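PDB 5C3U: L-serine ammonia-lyase from Rhizomucor miehei CAU432, which belongs to the pyridoxal-phosphate-dependent enzyme family and carries pyridoxal-5'-phosphate in a pocket of its alpha/beta chain. Local coordinates for residues L40-I45 with F274-E279; I71-G76 with Y87-L92; T165-N170 with A195-V200; D260-D265 with T291-D296. All coordinates share one frame; numbering follows the deposited sequence.

Contact 1. Residues L40-I45 with F274-E279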
loop_
_atom_site.group_PDB
_atom_site.type_symbol
_atom_site.label_atom_id
_atom_site.label_comp_id
_atom_site.label_asym_id
_atom_site.label_seq_id
_atom_site.Cartn_x
_atom_site.Cartn_y
_atom_site.Cartn_z
ATOM N N LEU A 40 -2.982 11.069 10.268
ATOM C CA LEU A 40 -3.330 9.978 9.372
ATOM C C LEU A 40 -3.371 10.498 7.943
ATOM O O LEU A 40 -4.149 11.407 7.632
ATOM C CB LEU A 40 -4.690 9.399 9.768
ATOM C CG LEU A 40 -4.843 8.967 11.229
ATOM C CD1 LEU A 40 -6.280 8.556 11.490
ATOM C CD2 LEU A 40 -3.871 7.853 11.588
ATOM N N LYS A 41 -2.513 9.938 7.085
ATOM C CA LYS A 41 -2.469 10.316 5.665
ATOM C C LYS A 41 -3.465 9.432 4.900
ATOM O O LYS A 41 -3.266 8.224 4.783
ATOM C CB LYS A 41 -1.032 10.167 5.131
ATOM C CG LYS A 41 -0.825 10.611 3.691
ATOM C CD LYS A 41 -1.273 12.054 3.469
ATOM C CE LYS A 41 -0.705 12.572 2.151
ATOM N NZ LYS A 41 -1.267 13.918 1.814
ATOM N N MET A 42 -4.560 10.029 4.415
ATOM C CA MET A 42 -5.735 9.275 3.967
ATOM C C MET A 42 -5.757 8.891 2.475
ATOM O O MET A 42 -6.494 9.474 1.679
ATOM C CB MET A 42 -7.031 10.041 4.319
ATOM C CG MET A 42 -7.142 10.409 5.798
ATOM S SD MET A 42 -7.177 8.942 6.849
ATOM C CE MET A 42 -8.747 8.250 6.333
ATOM N N GLU A 43 -4.994 7.866 2.117
ATOM C CA GLU A 43 -4.959 7.373 0.726
ATOM C C GLU A 43 -6.221 6.642 0.219
ATOM O O GLU A 43 -6.346 6.340 -0.987
ATOM C CB GLU A 43 -3.685 6.538 0.534
ATOM C CG GLU A 43 -2.422 7.338 0.833
ATOM C CD GLU A 43 -2.260 8.531 -0.110
ATOM O OE1 GLU A 43 -2.193 8.313 -1.339
ATOM O OE2 GLU A 43 -2.192 9.681 0.379
ATOM N N ASN A 44 -7.164 6.352 1.123
ATOM C CA ASN A 44 -8.442 5.759 0.720
ATOM C C ASN A 44 -9.268 6.717 -0.122
ATOM O O ASN A 44 -10.231 6.311 -0.768
ATOM C CB ASN A 44 -9.245 5.288 1.945
ATOM C CG ASN A 44 -9.440 6.393 2.981
ATOM O OD1 ASN A 44 -8.521 7.169 3.265
ATOM N ND2 ASN A 44 -10.633 6.459 3.561
ATOM N N ILE A 45 -8.871 7.988 -0.119
ATOM C CA ILE A 45 -9.549 9.053 -0.880
ATOM C C ILE A 45 -9.088 9.124 -2.356
ATOM O O ILE A 45 -9.718 9.775 -3.198
ATOM C CB ILE A 45 -9.350 10.435 -0.190
ATOM C CG1 ILE A 45 -9.964 10.426 1.215
ATOM C CG2 ILE A 45 -9.965 11.580 -1.007
ATOM C CD1 ILE A 45 -11.437 10.074 1.233
ATOM N N PHE A 274 -13.177 6.533 12.810
ATOM C CA PHE A 274 -13.118 7.441 11.667
ATOM C C PHE A 274 -14.173 7.188 10.591
ATOM O O PHE A 274 -14.227 7.927 9.622
ATOM C CB PHE A 274 -11.718 7.421 11.054
ATOM C CG PHE A 274 -10.764 8.353 11.743
ATOM C CD1 PHE A 274 -10.582 9.652 11.272
ATOM C CD2 PHE A 274 -10.090 7.952 12.886
ATOM C CE1 PHE A 274 -9.722 10.531 11.920
ATOM C CE2 PHE A 274 -9.236 8.827 13.550
ATOM C CZ PHE A 274 -9.049 10.112 13.061
ATOM N N LYS A 275 -14.970 6.136 10.777
ATOM C CA LYS A 275 -16.147 5.819 9.937
ATOM C C LYS A 275 -15.670 5.471 8.520
ATOM O O LYS A 275 -16.320 5.783 7.533
ATOM C CB LYS A 275 -17.158 6.980 9.887
ATOM C CG LYS A 275 -17.604 7.570 11.225
ATOM C CD LYS A 275 -17.981 6.541 12.269
ATOM C CE LYS A 275 -18.223 7.238 13.601
ATOM N NZ LYS A 275 -18.623 6.261 14.646
ATOM N N MET A 276 -14.499 4.854 8.433
ATOM C CA MET A 276 -13.966 4.439 7.147
ATOM C C MET A 276 -13.538 2.996 7.222
ATOM O O MET A 276 -12.982 2.572 8.264
ATOM C CB MET A 276 -12.779 5.296 6.783
ATOM C CG MET A 276 -13.222 6.675 6.352
ATOM S SD MET A 276 -11.842 7.792 6.473
ATOM C CE MET A 276 -12.743 9.328 6.244
ATOM N N LEU A 277 -13.818 2.251 6.150
ATOM C CA LEU A 277 -13.404 0.849 6.053
ATOM C C LEU A 277 -12.129 0.773 5.261
ATOM O O LEU A 277 -12.096 1.210 4.123
ATOM C CB LEU A 277 -14.476 -0.030 5.363
ATOM C CG LEU A 277 -15.896 -0.035 5.911
ATOM C CD1 LEU A 277 -16.751 -1.047 5.151
ATOM C CD2 LEU A 277 -15.892 -0.325 7.403
ATOM N N VAL A 278 -11.061 0.274 5.893
ATOM C CA VAL A 278 -9.803 0.063 5.205
ATOM C C VAL A 278 -9.376 -1.404 5.283
ATOM O O VAL A 278 -9.826 -2.167 6.145
ATOM C CB VAL A 278 -8.658 0.983 5.716
ATOM C CG1 VAL A 278 -9.044 2.460 5.558
ATOM C CG2 VAL A 278 -8.292 0.657 7.161
ATOM N N GLU A 279 -8.502 -1.785 4.360
ATOM C CA GLU A 279 -8.011 -3.164 4.298
ATOM C C GLU A 279 -7.141 -3.467 5.497
ATOM O O GLU A 279 -6.556 -2.554 6.074
ATOM C CB GLU A 279 -7.125 -3.322 3.075
ATOM C CG GLU A 279 -7.820 -3.890 1.879
ATOM C CD GLU A 279 -6.879 -4.074 0.702
ATOM O OE1 GLU A 279 -5.709 -4.528 0.865
ATOM O OE2 GLU A 279 -7.336 -3.776 -0.402
HETATM O O HOH W 1 -12.345 4.324 3.293
#

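Contact 2. Residues I71-G76 with Y87-L92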
loop_
_atom_site.group_PDB
_atom_site.type_symbol
_atom_site.label_atom_id
_atom_site.label_comp_id
_atom_site.label_asym_id
_atom_site.label_seq_id
_atom_site.Cartn_x
_atom_site.Cartn_y
_atom_site.Cartn_z
ATOM N N ILE A 71 -1.713 0.698 -26.930
ATOM C CA ILE A 71 -1.207 -0.357 -26.060
ATOM C C ILE A 71 -2.346 -1.027 -25.310
ATOM O O ILE A 71 -3.488 -0.560 -25.330
ATOM C CB ILE A 71 -0.193 0.194 -25.044
ATOM C CG1 ILE A 71 -0.826 1.353 -24.237
ATOM C CG2 ILE A 71 1.087 0.600 -25.763
ATOM C CD1 ILE A 71 -0.041 1.746 -23.003
ATOM N N GLN A 72 -2.035 -2.149 -24.667
ATOM C CA GLN A 72 -2.967 -2.769 -23.739
ATOM C C GLN A 72 -2.248 -2.820 -22.418
ATOM O O GLN A 72 -1.090 -3.245 -22.379
ATOM C CB GLN A 72 -3.330 -4.198 -24.162
ATOM C CG GLN A 72 -3.983 -4.320 -25.532
ATOM C CD GLN A 72 -2.964 -4.529 -26.637
ATOM O OE1 GLN A 72 -1.995 -5.268 -26.466
ATOM N NE2 GLN A 72 -3.175 -3.872 -27.777
ATOM N N PHE A 73 -2.894 -2.380 -21.334
ATOM C CA PHE A 73 -2.293 -2.646 -20.028
ATOM C C PHE A 73 -2.764 -4.024 -19.580
ATOM O O PHE A 73 -3.907 -4.368 -19.787
ATOM C CB PHE A 73 -2.729 -1.612 -18.986
ATOM C CG PHE A 73 -2.078 -0.262 -19.135
ATOM C CD1 PHE A 73 -0.697 -0.119 -18.992
ATOM C CD2 PHE A 73 -2.838 0.871 -19.328
ATOM C CE1 PHE A 73 -0.094 1.134 -19.099
ATOM C CE2 PHE A 73 -2.240 2.130 -19.437
ATOM C CZ PHE A 73 -0.866 2.253 -19.332
ATOM N N VAL A 74 -1.880 -4.810 -18.982
ATOM C CA VAL A 74 -2.240 -6.153 -18.520
ATOM C C VAL A 74 -1.864 -6.206 -17.045
ATOM O O VAL A 74 -0.758 -5.796 -16.661
ATOM C CB VAL A 74 -1.470 -7.245 -19.314
ATOM C CG1 VAL A 74 -1.823 -8.643 -18.805
ATOM C CG2 VAL A 74 -1.769 -7.120 -20.814
ATOM N N CYS A 75 -2.764 -6.708 -16.207
ATOM C CA CYS A 75 -2.461 -6.769 -14.784
ATOM C C CYS A 75 -3.237 -7.856 -14.071
ATOM O O CYS A 75 -4.443 -7.982 -14.270
ATOM C CB CYS A 75 -2.731 -5.406 -14.125
ATOM S SG CYS A 75 -2.049 -5.270 -12.455
ATOM N N GLY A 76 -2.524 -8.620 -13.246
ATOM C CA GLY A 76 -3.143 -9.550 -12.287
ATOM C C GLY A 76 -2.547 -9.420 -10.875
ATOM O O GLY A 76 -2.755 -10.305 -10.033
ATOM N N TYR A 87 -8.865 1.943 -13.617
ATOM C CA TYR A 87 -9.153 3.371 -13.574
ATOM C C TYR A 87 -8.280 4.177 -14.532
ATOM O O TYR A 87 -8.788 4.996 -15.291
ATOM C CB TYR A 87 -9.033 3.905 -12.153
ATOM C CG TYR A 87 -9.218 5.387 -12.079
ATOM C CD1 TYR A 87 -8.129 6.243 -12.172
ATOM C CD2 TYR A 87 -10.495 5.945 -11.984
ATOM C CE1 TYR A 87 -8.288 7.615 -12.114
ATOM C CE2 TYR A 87 -10.664 7.327 -11.944
ATOM C CZ TYR A 87 -9.566 8.151 -12.005
ATOM O OH TYR A 87 -9.704 9.520 -11.965
ATOM N N CYS A 88 -6.964 3.957 -14.497
ATOM C CA CYS A 88 -6.036 4.709 -15.372
ATOM C C CYS A 88 -6.299 4.432 -16.856
ATOM O O CYS A 88 -6.206 5.328 -17.686
ATOM C CB CYS A 88 -4.564 4.366 -15.034
ATOM S SG CYS A 88 -4.067 4.971 -13.398
ATOM N N ALA A 89 -6.647 3.187 -17.192
ATOM C CA ALA A 89 -6.814 2.832 -18.582
ATOM C C ALA A 89 -8.030 3.603 -19.089
ATOM O O ALA A 89 -7.989 4.185 -20.178
ATOM C CB ALA A 89 -7.025 1.341 -18.724
ATOM N N ARG A 90 -9.092 3.643 -18.286
ATOM C CA ARG A 90 -10.275 4.419 -18.696
ATOM C C ARG A 90 -9.945 5.927 -18.859
ATOM O O ARG A 90 -10.376 6.556 -19.839
ATOM C CB ARG A 90 -11.471 4.176 -17.757
ATOM C CG ARG A 90 -12.637 5.136 -18.004
ATOM C CD ARG A 90 -13.885 4.845 -17.176
ATOM N NE ARG A 90 -13.704 4.991 -15.723
ATOM C CZ ARG A 90 -13.952 6.096 -15.015
ATOM N NH1 ARG A 90 -13.755 6.096 -13.690
ATOM N NH2 ARG A 90 -14.380 7.203 -15.616
ATOM N N GLN A 91 -9.167 6.494 -17.936
ATOM C CA GLN A 91 -8.815 7.930 -17.979
ATOM C C GLN A 91 -7.916 8.247 -19.164
ATOM O O GLN A 91 -8.046 9.302 -19.784
ATOM C CB GLN A 91 -8.103 8.380 -16.709
ATOM C CG GLN A 91 -8.983 8.442 -15.470
ATOM C CD GLN A 91 -10.218 9.290 -15.685
ATOM O OE1 GLN A 91 -10.120 10.490 -15.905
ATOM N NE2 GLN A 91 -11.384 8.663 -15.618
ATOM N N LEU A 92 -7.017 7.309 -19.477
ATOM C CA LEU A 92 -6.045 7.479 -20.563
ATOM C C LEU A 92 -6.555 7.050 -21.946
ATOM O O LEU A 92 -5.882 7.289 -22.954
ATOM C CB LEU A 92 -4.728 6.758 -20.223
ATOM C CG LEU A 92 -4.048 7.282 -18.950
ATOM C CD1 LEU A 92 -2.966 6.314 -18.478
ATOM C CD2 LEU A 92 -3.485 8.692 -19.140
#

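Contact 3. Residues T165-N170 with A195-V200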
loop_
_atom_site.group_PDB
_atom_site.type_symbol
_atom_site.label_atom_id
_atom_site.label_comp_id
_atom_site.label_asym_id
_atom_site.label_seq_id
_atom_site.Cartn_x
_atom_site.Cartn_y
_atom_site.Cartn_z
ATOM N N THR A 165 4.545 19.726 3.128
ATOM C CA THR A 165 3.696 20.908 3.141
ATOM C C THR A 165 2.704 20.843 4.299
ATOM O O THR A 165 2.609 21.777 5.105
ATOM C CB THR A 165 2.953 21.069 1.801
ATOM O OG1 THR A 165 3.914 21.249 0.761
ATOM C CG2 THR A 165 2.044 22.277 1.832
ATOM N N GLN A 166 1.982 19.729 4.388
ATOM C CA GLN A 166 0.941 19.572 5.394
ATOM C C GLN A 166 1.468 19.644 6.819
ATOM O O GLN A 166 0.748 20.076 7.718
ATOM C CB GLN A 166 0.168 18.274 5.163
ATOM C CG GLN A 166 -0.627 18.311 3.872
ATOM C CD GLN A 166 -1.265 16.977 3.534
ATOM O OE1 GLN A 166 -0.630 15.925 3.634
ATOM N NE2 GLN A 166 -2.510 17.021 3.092
ATOM N N LEU A 167 2.718 19.243 7.032
ATOM C CA LEU A 167 3.308 19.308 8.370
ATOM C C LEU A 167 4.165 20.558 8.577
ATOM O O LEU A 167 4.952 20.626 9.531
ATOM C CB LEU A 167 4.149 18.066 8.658
ATOM C CG LEU A 167 3.392 16.743 8.809
ATOM C CD1 LEU A 167 4.400 15.606 8.853
ATOM C CD2 LEU A 167 2.520 16.766 10.061
ATOM N N ASN A 168 4.023 21.524 7.667
ATOM C CA ASN A 168 4.703 22.825 7.786
ATOM C C ASN A 168 6.217 22.684 7.892
ATOM O O ASN A 168 6.864 23.380 8.672
ATOM C CB ASN A 168 4.152 23.606 8.990
ATOM C CG ASN A 168 2.642 23.777 8.941
ATOM O OD1 ASN A 168 2.109 24.396 8.027
ATOM N ND2 ASN A 168 1.947 23.233 9.939
ATOM N N ASP A 169 6.773 21.768 7.098
ATOM C CA ASP A 169 8.212 21.478 7.080
ATOM C C ASP A 169 8.806 20.979 8.414
ATOM O O ASP A 169 10.024 20.933 8.570
ATOM C CB ASP A 169 8.992 22.684 6.519
ATOM C CG ASP A 169 10.415 22.331 6.091
ATOM O OD1 ASP A 169 10.737 21.124 5.963
ATOM O OD2 ASP A 169 11.220 23.272 5.888
ATOM N N ASN A 170 7.951 20.577 9.355
ATOM C CA ASN A 170 8.411 19.936 10.593
ATOM C C ASN A 170 8.522 18.434 10.380
ATOM O O ASN A 170 7.498 17.770 10.249
ATOM C CB ASN A 170 7.439 20.171 11.759
ATOM C CG ASN A 170 7.302 21.631 12.139
ATOM O OD1 ASN A 170 6.200 22.182 12.130
ATOM N ND2 ASN A 170 8.415 22.261 12.487
ATOM N N ALA A 195 13.292 15.501 0.172
ATOM C CA ALA A 195 12.776 16.547 1.070
ATOM C C ALA A 195 13.798 17.029 2.110
ATOM O O ALA A 195 13.499 17.919 2.912
ATOM C CB ALA A 195 11.531 16.045 1.787
ATOM N N ASP A 196 14.980 16.420 2.093
ATOM C CA ASP A 196 16.022 16.577 3.120
ATOM C C ASP A 196 15.508 16.219 4.514
ATOM O O ASP A 196 15.689 16.961 5.480
ATOM C CB ASP A 196 16.663 17.975 3.087
ATOM C CG ASP A 196 17.990 18.029 3.838
ATOM O OD1 ASP A 196 18.785 17.067 3.743
ATOM O OD2 ASP A 196 18.241 19.042 4.525
ATOM N N TRP A 197 14.858 15.061 4.589
ATOM C CA TRP A 197 14.330 14.506 5.819
ATOM C C TRP A 197 14.936 13.163 5.988
ATOM O O TRP A 197 14.251 12.179 6.301
ATOM C CB TRP A 197 12.817 14.389 5.728
ATOM C CG TRP A 197 12.088 15.664 6.022
ATOM C CD1 TRP A 197 12.621 16.948 6.150
ATOM C CD2 TRP A 197 10.648 15.829 6.204
ATOM N NE1 TRP A 197 11.633 17.858 6.403
ATOM C CE2 TRP A 197 10.429 17.260 6.451
ATOM C CE3 TRP A 197 9.556 14.970 6.199
ATOM C CZ2 TRP A 197 9.169 17.778 6.674
ATOM C CZ3 TRP A 197 8.282 15.507 6.420
ATOM C CH2 TRP A 197 8.096 16.878 6.661
ATOM N N LYS A 198 16.253 13.133 5.815
ATOM C CA LYS A 198 17.031 11.905 5.746
ATOM C C LYS A 198 17.104 11.166 7.073
ATOM O O LYS A 198 17.478 9.993 7.103
ATOM C CB LYS A 198 18.448 12.211 5.256
ATOM C CG LYS A 198 18.517 12.895 3.901
ATOM C CD LYS A 198 19.833 13.642 3.747
ATOM C CE LYS A 198 20.974 12.722 3.336
ATOM N NZ LYS A 198 21.191 12.749 1.862
ATOM N N ASP A 199 16.728 11.848 8.153
ATOM C CA ASP A 199 16.791 11.287 9.504
ATOM C C ASP A 199 15.457 10.779 10.049
ATOM O O ASP A 199 15.427 10.171 11.112
ATOM C CB ASP A 199 17.402 12.315 10.469
ATOM C CG ASP A 199 18.785 12.783 10.019
ATOM O OD1 ASP A 199 19.619 11.922 9.668
ATOM O OD2 ASP A 199 19.036 14.011 10.007
ATOM N N VAL A 200 14.369 11.014 9.313
ATOM C CA VAL A 200 13.028 10.546 9.702
ATOM C C VAL A 200 12.957 9.015 9.583
ATOM O O VAL A 200 13.121 8.475 8.487
ATOM C CB VAL A 200 11.933 11.234 8.846
ATOM C CG1 VAL A 200 10.555 10.644 9.114
ATOM C CG2 VAL A 200 11.916 12.736 9.089
#

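Contact 4. Residues D260-D265 with T291-D296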
loop_
_atom_site.group_PDB
_atom_site.type_symbol
_atom_site.label_atom_id
_atom_site.label_comp_id
_atom_site.label_asym_id
_atom_site.label_seq_id
_atom_site.Cartn_x
_atom_site.Cartn_y
_atom_site.Cartn_z
ATOM N N ASP A 260 -2.230 -11.056 12.393
ATOM C CA ASP A 260 -3.524 -10.830 11.713
ATOM C C ASP A 260 -4.565 -10.304 12.691
ATOM O O ASP A 260 -5.383 -9.452 12.322
ATOM C CB ASP A 260 -3.987 -12.104 11.021
ATOM C CG ASP A 260 -3.388 -12.262 9.622
ATOM O OD1 ASP A 260 -2.507 -11.458 9.229
ATOM O OD2 ASP A 260 -3.804 -13.195 8.895
ATOM N N ALA A 261 -4.543 -10.797 13.934
ATOM C CA ALA A 261 -5.494 -10.341 14.949
ATOM C C ALA A 261 -5.313 -8.854 15.264
ATOM O O ALA A 261 -6.296 -8.132 15.407
ATOM C CB ALA A 261 -5.423 -11.188 16.221
ATOM N N MET A 262 -4.068 -8.392 15.347
ATOM C CA MET A 262 -3.809 -6.966 15.572
ATOM C C MET A 262 -4.296 -6.130 14.391
ATOM O O MET A 262 -4.921 -5.085 14.582
ATOM C CB MET A 262 -2.322 -6.703 15.791
ATOM C CG MET A 262 -1.840 -7.153 17.143
ATOM S SD MET A 262 -0.034 -7.258 17.218
ATOM C CE MET A 262 0.399 -5.544 17.098
ATOM N N ALA A 263 -4.009 -6.594 13.173
ATOM C CA ALA A 263 -4.421 -5.864 11.973
ATOM C C ALA A 263 -5.944 -5.814 11.889
ATOM O O ALA A 263 -6.508 -4.782 11.537
ATOM C CB ALA A 263 -3.826 -6.504 10.714
ATOM N N ALA A 264 -6.601 -6.918 12.224
ATOM C CA ALA A 264 -8.062 -6.987 12.135
ATOM C C ALA A 264 -8.705 -6.056 13.171
ATOM O O ALA A 264 -9.721 -5.369 12.915
ATOM C CB ALA A 264 -8.534 -8.412 12.363
ATOM N N ASP A 265 -8.138 -6.049 14.360
ATOM C CA ASP A 265 -8.668 -5.191 15.409
ATOM C C ASP A 265 -8.516 -3.725 14.998
ATOM O O ASP A 265 -9.401 -2.899 15.265
ATOM C CB ASP A 265 -7.978 -5.461 16.744
ATOM C CG ASP A 265 -8.785 -4.946 17.917
ATOM O OD1 ASP A 265 -10.014 -5.187 17.963
ATOM O OD2 ASP A 265 -8.204 -4.287 18.785
ATOM N N THR A 291 -2.426 -0.387 19.544
ATOM C CA THR A 291 -1.838 -1.237 20.583
ATOM C C THR A 291 -0.800 -0.524 21.455
ATOM O O THR A 291 -0.329 -1.111 22.430
ATOM C CB THR A 291 -1.119 -2.466 19.990
ATOM O OG1 THR A 291 0.000 -2.019 19.213
ATOM C CG2 THR A 291 -2.073 -3.334 19.140
ATOM N N HIS A 292 -0.392 0.691 21.079
ATOM C CA HIS A 292 0.654 1.435 21.798
ATOM C C HIS A 292 2.036 0.868 21.543
ATOM O O HIS A 292 3.028 1.347 22.107
ATOM C CB HIS A 292 0.369 1.502 23.317
ATOM C CG HIS A 292 -0.850 2.318 23.697
ATOM N ND1 HIS A 292 -1.964 2.375 22.938
ATOM C CD2 HIS A 292 -1.111 3.096 24.831
ATOM C CE1 HIS A 292 -2.878 3.165 23.535
ATOM N NE2 HIS A 292 -2.355 3.605 24.694
ATOM N N LEU A 293 2.136 -0.135 20.670
ATOM C CA LEU A 293 3.452 -0.699 20.351
ATOM C C LEU A 293 4.410 0.344 19.779
ATOM O O LEU A 293 5.631 0.204 19.918
ATOM C CB LEU A 293 3.344 -1.917 19.429
ATOM C CG LEU A 293 3.016 -3.211 20.175
ATOM C CD1 LEU A 293 2.642 -4.333 19.223
ATOM C CD2 LEU A 293 4.189 -3.641 21.046
ATOM N N ILE A 294 3.863 1.403 19.178
ATOM C CA ILE A 294 4.682 2.526 18.688
ATOM C C ILE A 294 5.578 3.106 19.809
ATOM O O ILE A 294 6.727 3.489 19.562
ATOM C CB ILE A 294 3.839 3.613 17.945
ATOM C CG1 ILE A 294 4.732 4.656 17.255
ATOM C CG2 ILE A 294 2.844 4.303 18.862
ATOM C CD1 ILE A 294 5.474 4.123 16.060
ATOM N N ARG A 295 5.064 3.120 21.040
ATOM C CA ARG A 295 5.822 3.629 22.192
ATOM C C ARG A 295 7.003 2.733 22.592
ATOM O O ARG A 295 8.008 3.222 23.118
ATOM C CB ARG A 295 4.898 3.877 23.387
ATOM C CG ARG A 295 3.920 5.031 23.193
ATOM C CD ARG A 295 3.611 5.736 24.508
ATOM N NE ARG A 295 4.810 6.388 25.028
ATOM C CZ ARG A 295 5.091 7.681 24.902
ATOM N NH1 ARG A 295 6.224 8.157 25.395
ATOM N NH2 ARG A 295 4.246 8.501 24.294
ATOM N N ASP A 296 6.880 1.431 22.347
ATOM C CA ASP A 296 7.973 0.481 22.595
ATOM C C ASP A 296 9.073 0.599 21.530
ATOM O O ASP A 296 10.257 0.395 21.815
ATOM C CB ASP A 296 7.436 -0.952 22.668
#

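Contact 1. Residues L40-I45 with F274-E279
Leu40 and Phe274 approach from opposite directions, and the leucine places one methyl over the phenyl ring. CD1 sits over a single face, displaced toward the rim, 3.8 Å from the ring centroid of Phe274 and 23° off the ring normal, a CH-pi contact whose closest ring atom is CZ. Two residues along the strand, Met42 meets Met276 tip to tip. The Met42 chain is bent at both chi2 and chi3, which brings its CE to the sulfur of Met276, whose own chain runs extended beyond CG. The approach of Met42 CE to Met276 SD, 3.1 Å, is shorter than a normal contact, and its exact value is doubtful. Asn44 crosses Met276 at about a right angle. With CG held between its backbone N and carbonyl carbon (chi1 54°), its amide nitrogen ND2 reaches Met276 SD at 3.4 Å in a weak hydrogen bond, and also donates to a water 2.7 Å away, which in turn donates to Leu277 O at 3.2 Å. The contact sets strand 37-42 of the large mixed sheet against the loop between helices 260-274 and 280-290. That loop ends at Glu279, which touches the bound pyridoxal-5'-phosphate. Since thioether sulfur is a poor acceptor, cohesion here probably rests mainly on apolar packing, with the water bridge as its main polar supplement.

Contact 2. Residues I71-G76 with Y87-L92
Phe73 of strand 72-75 meets Ala89 of the helix at the rim of its phenyl ring. The Ala89 methyl lies at the ring edge, near the ring plane, with CB 4.3 Å from Phe73 CD2. One turn on, Leu92 approaches the same ring obliquely, its CD1 4.4 Å from Phe73 CE2. Within the strand segment, Ile71 adds its CD1 over one face of the Phe73 ring, 3.8 Å above the plane and displaced toward the rim. The two segments meet through carbon atoms, and no hydrogen bond joins them. These are the first strand and the helix of a beta-alpha-beta unit, strand 72-75, helix 79-92 and strand 95-100, within the four-stranded parallel sheet. Helix 52-67 adds Cys60 and Ala63 against Phe73, and Ala89 also touches Ala96 of the following strand. Arg90 and Gln91, by contrast, lie on the solvent side of the helix and take no part in the contact with 71-76. Packing there is local to the helix: Gln91 lays CG over one face of the Tyr87 ring, 3.4 Å above its plane, and its NE2 lies over the guanidinium of Arg90. Arg90 turns to Asp115 for a salt bridge through NE.

Contact 3. Residues T165-N170 with A195-V200
Trp197 meets Leu167, Asp169 and Asn170, reaching from the loop after helix 183-194 to the turn that follows helix 150-166. Both helices end in Schellman motifs, and their trailing loops pack together at the edge of the alpha/beta body, each on its way to a strand of the mixed sheet, 174-178 or 202-207. Along 195-200, Ala195 comes first. Its CB stands over one face of the Trp197 ring, 4.3 Å above the plane and toward the rim, while its carbonyl oxygen accepts a hydrogen bond from Lys164 NZ. Asp196 follows with positive phi, as the Schellman ending requires. Trp197 then directs its indole back across the gap, and 89 Å² of the residue is covered by the facing turn. The six-membered part of the ring meets Leu167, whose CD1 is 4.5 Å from CH2 of Trp197, and the backbone of Asn170, whose O lies 3.7 Å from that same CH2; both come in obliquely. Pro171 and Pro172 also touch the indole. Beyond it, the chain folds into a type I beta turn from Trp197 to Val200, closed by the bond from Val200 N to Trp197 O. The facing turn, Leu167 to Asn170, is of type I'. It carries Asp169, whose CG lies opposite the backbone N (chi1 -163°), bringing the carboxylate to the pyrrole edge with its plane only 12° from that of the indole. Trp197 NE1 donates to Asp169 OD1 at 3.4 Å, a weak bond with an N-H...O angle of 141°.

Contact 4. Residues D260-D265 with T291-D296
Met262 reaches from the first turn of helix 260-274 to Thr291 and Leu293, and the touching is done by its terminal methyl. In the apolar part of the contact, Met262 CE lies 3.3 Å from Leu293 CD1, tighter than usual for two methyl carbons and doubtful in its exact closeness, and 3.9 Å from Thr291 CG2. Met262 crosses both partners at about a right angle, and CE is the atom that touches each. The chain runs out through an extended chi2 (164°) and then bends at chi3 (68°), which turns CE into the angle between the threonine and the leucine. No other side chain of 260-265 touches residues 291-296, and the interface is small, 110 Å² summed over both sides.

No hydrogen bond crosses the contact; the polar end of Thr291 is engaged on its own side of it, within 291-296 and with Ser287. Thr291 OG1 accepts from Leu293 N at 3.2 Å with an N-H...O angle of 158°, an ST turn, and also hydrogen-bonds to Ser287 O one turn earlier. These two bonds probably restrain rotation about chi1 and with it the placement of CG2 beside the methionine methyl. His292, with positive phi, is the residue at which the chain leaves the preceding helix.

Among its neighbours, the contact lies near the surface, where helix 260-274 begins just after edge strand 253-258 and the chain passes from helix 280-290 into helix 293-297. Ala261 and Ala264 turn to Tyr329 of helix 319-329, while Ile294 packs on Ile203 of strand 202-207 and on Leu34 of helix 28-34.

In the fold
From the N terminus, strand 37-42 opens contact 1, the longest of the loops, which closes only at residues 274-279 and ties that strand to the loop before helix 280-290. Contact 2 opens and closes within that span, inside one beta-alpha-beta unit of the four-stranded parallel sheet. Contact 3 follows, also enclosed by contact 1, and joins the loops after helices 150-166 and 183-194. Contact 4 starts before contact 1 has closed, so these two cross; it ties the start of helix 260-274 to the turn between helices 280-290 and 293-297. Contacts 1 and 3 touch through Lys41 and Gln166, whereas contacts 2 and 4 lie on opposite sides of the chain's centre.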